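Local coordinates for metallophosphoesterase TT1561-like domain-containing protein (Aquifex aeolicus, PDB 2YVT) that is of unknown function but belongs to the calcineurin-like metallophosphoesterase superfamily and so probably hydrolyses phosphate esters with the help of bound metal ions, at residues F14-K25 with T77-L88. Residues are numbered along the deposited sequence; the frame is centred on the assembly and turned at random.
Sequences FKERFDLLPKLK and TLDKFFREIGEL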
loop_
_atom_site.group_PDB
_atom_site.type_symbol
_atom_site.label_atom_id
_atom_site.label_comp_id
_atom_site.label_asym_id
_atom_site.label_seq_id
_atom_site.Cartn_x
_atom_site.Cartn_y
_atom_site.Cartn_z
ATOM N N PHE A 14 6.325 3.568 -4.548
ATOM C CA PHE A 14 7.019 4.860 -4.539
ATOM C C PHE A 14 8.533 4.653 -4.647
ATOM O O PHE A 14 9.205 5.363 -5.407
ATOM C CB PHE A 14 6.642 5.659 -3.285
ATOM C CG PHE A 14 7.431 6.911 -3.119
ATOM C CD1 PHE A 14 7.197 8.003 -3.950
ATOM C CD2 PHE A 14 8.413 7.005 -2.132
ATOM C CE1 PHE A 14 7.945 9.168 -3.804
ATOM C CE2 PHE A 14 9.171 8.165 -1.982
ATOM C CZ PHE A 14 8.935 9.247 -2.820
ATOM N N LYS A 15 9.053 3.682 -3.892
ATOM C CA LYS A 15 10.451 3.225 -3.991
ATOM C C LYS A 15 11.448 4.389 -4.026
ATOM O O LYS A 15 12.357 4.442 -4.861
ATOM C CB LYS A 15 10.646 2.291 -5.198
ATOM C CG LYS A 15 10.050 0.902 -5.001
ATOM C CD LYS A 15 10.281 -0.009 -6.204
ATOM C CE LYS A 15 9.618 -1.367 -6.000
ATOM N NZ LYS A 15 10.072 -2.400 -6.996
ATOM N N GLU A 16 11.251 5.326 -3.106
ATOM C CA GLU A 16 12.169 6.457 -2.908
ATOM C C GLU A 16 12.320 7.375 -4.138
ATOM O O GLU A 16 13.359 8.026 -4.311
ATOM C CB GLU A 16 13.532 5.953 -2.413
ATOM C CG GLU A 16 13.424 5.044 -1.198
ATOM C CD GLU A 16 14.755 4.564 -0.665
ATOM O OE1 GLU A 16 15.824 5.137 -1.020
ATOM O OE2 GLU A 16 14.718 3.592 0.117
ATOM N N ARG A 17 11.285 7.434 -4.975
ATOM C CA ARG A 17 11.323 8.255 -6.190
ATOM C C ARG A 17 10.882 9.696 -5.939
ATOM O O ARG A 17 9.896 10.197 -6.497
ATOM C CB ARG A 17 10.582 7.585 -7.361
ATOM C CG ARG A 17 11.225 6.252 -7.805
ATOM C CD ARG A 17 12.709 6.418 -8.208
ATOM N NE ARG A 17 12.830 7.333 -9.342
ATOM C CZ ARG A 17 12.660 6.962 -10.611
ATOM N NH1 ARG A 17 12.405 5.690 -10.908
ATOM N NH2 ARG A 17 12.757 7.856 -11.583
ATOM N N PHE A 18 11.637 10.368 -5.082
ATOM C CA PHE A 18 11.354 11.763 -4.772
ATOM C C PHE A 18 11.440 12.633 -6.022
ATOM O O PHE A 18 10.737 13.646 -6.117
ATOM C CB PHE A 18 12.302 12.286 -3.687
ATOM C CG PHE A 18 12.231 11.504 -2.405
ATOM C CD1 PHE A 18 11.226 11.770 -1.479
ATOM C CD2 PHE A 18 13.147 10.490 -2.133
ATOM C CE1 PHE A 18 11.130 11.045 -0.305
ATOM C CE2 PHE A 18 13.065 9.753 -0.945
ATOM C CZ PHE A 18 12.056 10.041 -0.029
ATOM N N ASP A 19 12.286 12.219 -6.974
ATOM C CA ASP A 19 12.456 12.938 -8.244
ATOM C C ASP A 19 11.161 13.017 -9.050
ATOM O O ASP A 19 11.011 13.900 -9.893
ATOM C CB ASP A 19 13.559 12.294 -9.102
ATOM C CG ASP A 19 13.269 10.835 -9.452
ATOM O OD1 ASP A 19 13.026 10.031 -8.527
ATOM O OD2 ASP A 19 13.317 10.483 -10.655
ATOM N N LEU A 20 10.240 12.082 -8.802
ATOM C CA LEU A 20 8.960 12.063 -9.507
ATOM C C LEU A 20 7.826 12.842 -8.834
ATOM O O LEU A 20 6.756 13.014 -9.421
ATOM C CB LEU A 20 8.531 10.621 -9.768
ATOM C CG LEU A 20 9.524 9.791 -10.590
ATOM C CD1 LEU A 20 8.964 8.393 -10.783
ATOM C CD2 LEU A 20 9.832 10.455 -11.938
ATOM N N LEU A 21 8.066 13.335 -7.619
ATOM C CA LEU A 21 7.016 14.044 -6.890
ATOM C C LEU A 21 6.555 15.352 -7.549
ATOM O O LEU A 21 5.362 15.659 -7.501
ATOM C CB LEU A 21 7.367 14.214 -5.406
ATOM C CG LEU A 21 7.317 12.904 -4.602
ATOM C CD1 LEU A 21 7.748 13.149 -3.159
ATOM C CD2 LEU A 21 5.934 12.244 -4.653
ATOM N N PRO A 22 7.480 16.117 -8.175
ATOM C CA PRO A 22 6.985 17.281 -8.938
ATOM C C PRO A 22 5.923 16.952 -9.993
ATOM O O PRO A 22 4.969 17.728 -10.176
ATOM C CB PRO A 22 8.257 17.842 -9.584
ATOM C CG PRO A 22 9.344 17.444 -8.633
ATOM C CD PRO A 22 8.955 16.055 -8.180
ATOM N N LYS A 23 6.056 15.807 -10.660
ATOM C CA LYS A 23 5.039 15.414 -11.636
ATOM C C LYS A 23 3.744 15.001 -10.939
ATOM O O LYS A 23 2.650 15.316 -11.413
ATOM C CB LYS A 23 5.558 14.329 -12.580
ATOM C CG LYS A 23 6.474 14.914 -13.656
ATOM C CD LYS A 23 7.051 13.855 -14.564
ATOM C CE LYS A 23 8.086 14.471 -15.520
ATOM N NZ LYS A 23 7.468 15.314 -16.588
ATOM N N LEU A 24 3.867 14.329 -9.794
ATOM C CA LEU A 24 2.677 13.972 -9.022
ATOM C C LEU A 24 1.935 15.231 -8.542
ATOM O O LEU A 24 0.705 15.313 -8.618
ATOM C CB LEU A 24 3.044 13.046 -7.856
ATOM C CG LEU A 24 1.865 12.475 -7.063
ATOM C CD1 LEU A 24 0.960 11.584 -7.916
ATOM C CD2 LEU A 24 2.344 11.739 -5.824
ATOM N N LYS A 25 2.697 16.217 -8.084
ATOM C CA LYS A 25 2.158 17.523 -7.707
ATOM C C LYS A 25 1.361 18.154 -8.855
ATOM O O LYS A 25 0.279 18.705 -8.637
ATOM C CB LYS A 25 3.296 18.450 -7.270
ATOM C CG LYS A 25 2.830 19.787 -6.704
ATOM C CD LYS A 25 3.980 20.552 -6.076
ATOM C CE LYS A 25 3.458 21.672 -5.169
ATOM N NZ LYS A 25 2.822 21.143 -3.909
ATOM N N THR A 77 15.003 8.420 5.419
ATOM C CA THR A 77 14.262 8.290 4.170
ATOM C C THR A 77 12.755 8.316 4.431
ATOM O O THR A 77 12.010 8.971 3.707
ATOM C CB THR A 77 14.679 7.022 3.411
ATOM O OG1 THR A 77 16.101 7.026 3.254
ATOM C CG2 THR A 77 14.023 6.961 2.028
ATOM N N LEU A 78 12.310 7.643 5.487
ATOM C CA LEU A 78 10.887 7.700 5.849
ATOM C C LEU A 78 10.453 9.104 6.256
ATOM O O LEU A 78 9.375 9.570 5.864
ATOM C CB LEU A 78 10.567 6.707 6.965
ATOM C CG LEU A 78 10.549 5.232 6.566
ATOM C CD1 LEU A 78 10.392 4.363 7.815
ATOM C CD2 LEU A 78 9.460 4.936 5.543
ATOM N N ASP A 79 11.294 9.789 7.028
ATOM C CA ASP A 79 10.984 11.155 7.426
ATOM C C ASP A 79 10.852 12.045 6.194
ATOM O O ASP A 79 9.936 12.867 6.110
ATOM C CB ASP A 79 12.058 11.696 8.369
ATOM C CG ASP A 79 12.010 11.065 9.741
ATOM O OD1 ASP A 79 11.039 10.345 10.063
ATOM O OD2 ASP A 79 12.971 11.294 10.513
ATOM N N LYS A 80 11.749 11.856 5.227
ATOM C CA LYS A 80 11.699 12.626 3.984
ATOM C C LYS A 80 10.437 12.314 3.190
ATOM O O LYS A 80 9.807 13.218 2.628
ATOM C CB LYS A 80 12.943 12.353 3.137
ATOM C CG LYS A 80 13.057 13.214 1.898
ATOM C CD LYS A 80 14.356 12.884 1.200
ATOM C CE LYS A 80 14.501 13.582 -0.133
ATOM N NZ LYS A 80 15.785 13.139 -0.764
ATOM N N PHE A 81 10.051 11.039 3.168
ATOM C CA PHE A 81 8.813 10.644 2.508
ATOM C C PHE A 81 7.603 11.340 3.143
ATOM O O PHE A 81 6.778 11.912 2.438
ATOM C CB PHE A 81 8.630 9.124 2.564
ATOM C CG PHE A 81 7.242 8.665 2.189
ATOM C CD1 PHE A 81 6.868 8.549 0.858
ATOM C CD2 PHE A 81 6.311 8.345 3.176
ATOM C CE1 PHE A 81 5.584 8.125 0.507
ATOM C CE2 PHE A 81 5.027 7.919 2.836
ATOM C CZ PHE A 81 4.663 7.815 1.500
ATOM N N PHE A 82 7.482 11.290 4.468
ATOM C CA PHE A 82 6.311 11.909 5.077
ATOM C C PHE A 82 6.277 13.411 4.861
ATOM O O PHE A 82 5.216 13.972 4.590
ATOM C CB PHE A 82 6.178 11.544 6.553
ATOM C CG PHE A 82 5.725 10.135 6.772
ATOM C CD1 PHE A 82 4.411 9.766 6.487
ATOM C CD2 PHE A 82 6.606 9.167 7.234
ATOM C CE1 PHE A 82 3.978 8.449 6.673
ATOM C CE2 PHE A 82 6.188 7.848 7.426
ATOM C CZ PHE A 82 4.869 7.488 7.141
ATOM N N ARG A 83 7.440 14.055 4.922
ATOM C CA ARG A 83 7.502 15.492 4.651
ATOM C C ARG A 83 7.064 15.813 3.216
ATOM O O ARG A 83 6.198 16.657 2.997
ATOM C CB ARG A 83 8.911 16.039 4.929
ATOM C CG ARG A 83 9.125 17.465 4.440
ATOM C CD ARG A 83 10.423 18.060 4.963
ATOM N NE ARG A 83 11.592 17.262 4.597
ATOM C CZ ARG A 83 12.230 17.323 3.428
ATOM N NH1 ARG A 83 11.824 18.147 2.466
ATOM N NH2 ARG A 83 13.283 16.542 3.216
ATOM N N GLU A 84 7.650 15.123 2.239
ATOM C CA GLU A 84 7.413 15.477 0.842
ATOM C C GLU A 84 6.020 15.088 0.365
ATOM O O GLU A 84 5.403 15.805 -0.417
ATOM C CB GLU A 84 8.530 14.928 -0.058
ATOM C CG GLU A 84 9.875 15.568 0.277
ATOM C CD GLU A 84 10.892 15.510 -0.843
ATOM O OE1 GLU A 84 10.559 15.076 -1.956
ATOM O OE2 GLU A 84 12.042 15.911 -0.592
ATOM N N ILE A 85 5.508 13.966 0.863
ATOM C CA ILE A 85 4.111 13.630 0.610
ATOM C C ILE A 85 3.176 14.598 1.344
ATOM O O ILE A 85 2.206 15.081 0.764
ATOM C CB ILE A 85 3.794 12.168 0.993
ATOM C CG1 ILE A 85 4.491 11.210 0.027
ATOM C CG2 ILE A 85 2.273 11.917 1.005
ATOM C CD1 ILE A 85 3.996 11.287 -1.432
ATOM N N GLY A 86 3.476 14.880 2.613
ATOM C CA GLY A 86 2.672 15.813 3.411
ATOM C C GLY A 86 2.518 17.173 2.748
ATOM O O GLY A 86 1.417 17.728 2.702
ATOM N N GLU A 87 3.619 17.686 2.203
ATOM C CA GLU A 87 3.633 18.992 1.533
ATOM C C GLU A 87 2.779 19.065 0.262
ATOM O O GLU A 87 2.508 20.158 -0.238
ATOM C CB GLU A 87 5.071 19.423 1.243
ATOM C CG GLU A 87 5.823 19.795 2.514
ATOM C CD GLU A 87 7.187 20.402 2.258
ATOM O OE1 GLU A 87 7.592 20.522 1.080
ATOM O OE2 GLU A 87 7.854 20.769 3.248
ATOM N N LEU A 88 2.351 17.915 -0.261
ATOM C CA LEU A 88 1.419 17.913 -1.391
ATOM C C LEU A 88 0.039 18.422 -0.967
ATOM O O LEU A 88 -0.760 18.855 -1.806
ATOM C CB LEU A 88 1.308 16.518 -2.016
ATOM C CG LEU A 88 2.602 15.976 -2.630
ATOM C CD1 LEU A 88 2.383 14.536 -3.073
ATOM C CD2 LEU A 88 3.031 16.858 -3.801
HETATM O O HOH W 1 0.352 19.798 -4.086
HETATM O O HOH W 2 5.125 20.237 -2.529
#
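Phe18 reaches across to the helix of 77-88 and lies with one ring face under the side chain of Lys80. Carbon CE of Lys80 stands 3.8 Å from the ring centroid, a CH-pi contact almost on the ring normal, and NZ follows at 4.4 Å from the centroid as a cation-pi partner over the same face. The extended lysine chain, its CG anti to the backbone N (chi1 -174°), passes slantwise over the ring, with CG near CE1 at one side and CE over the centre. Phe14 CZ sits over the opposite face, toward its margin, while backbone atoms of Thr77 and Phe81 lie at the rim. Glu84 OE1 approaches CD1 of Phe18 obliquely at 3.4 Å, the carboxylate turned 71° from the ring plane. With an alanine at this position the ring between Phe14 and Lys80 is gone, which would probably open a gap there and leave the ammonium group without its aromatic partner. Deeper in, Phe14 CE2 meets Phe81 CD1 at 3.7 Å, the two rings inclined at 56°. The segments join helix 21-31, which follows strand 7-12, and helix 65-86, which leads into strand 91-95; both strands belong to one mixed sheet of the two-sheet calcineurin-like fold, and Leu24 rests on Leu9 and Ile11 of strand 7-12. Leu21 divides its methyls, CD1 against CB and OE1 of Glu84, CD2 against CD1 of Ile85. At the far end Leu88 forks over the helix of 21-25: its CD1 lies 3.9 Å from Leu24 CD2, and its CD2 lies 3.8 Å from Lys25 CB. Lys25, bent at its last torsion, brings NZ to two waters, one bridging to Leu88 O and the other more weakly to Glu87 O. At the opposite end Thr77 CG2 packs on the carboxylate carbon of Glu16, whose OE2 is hydrogen-bonded to Tyr73 OH and Lys44 N.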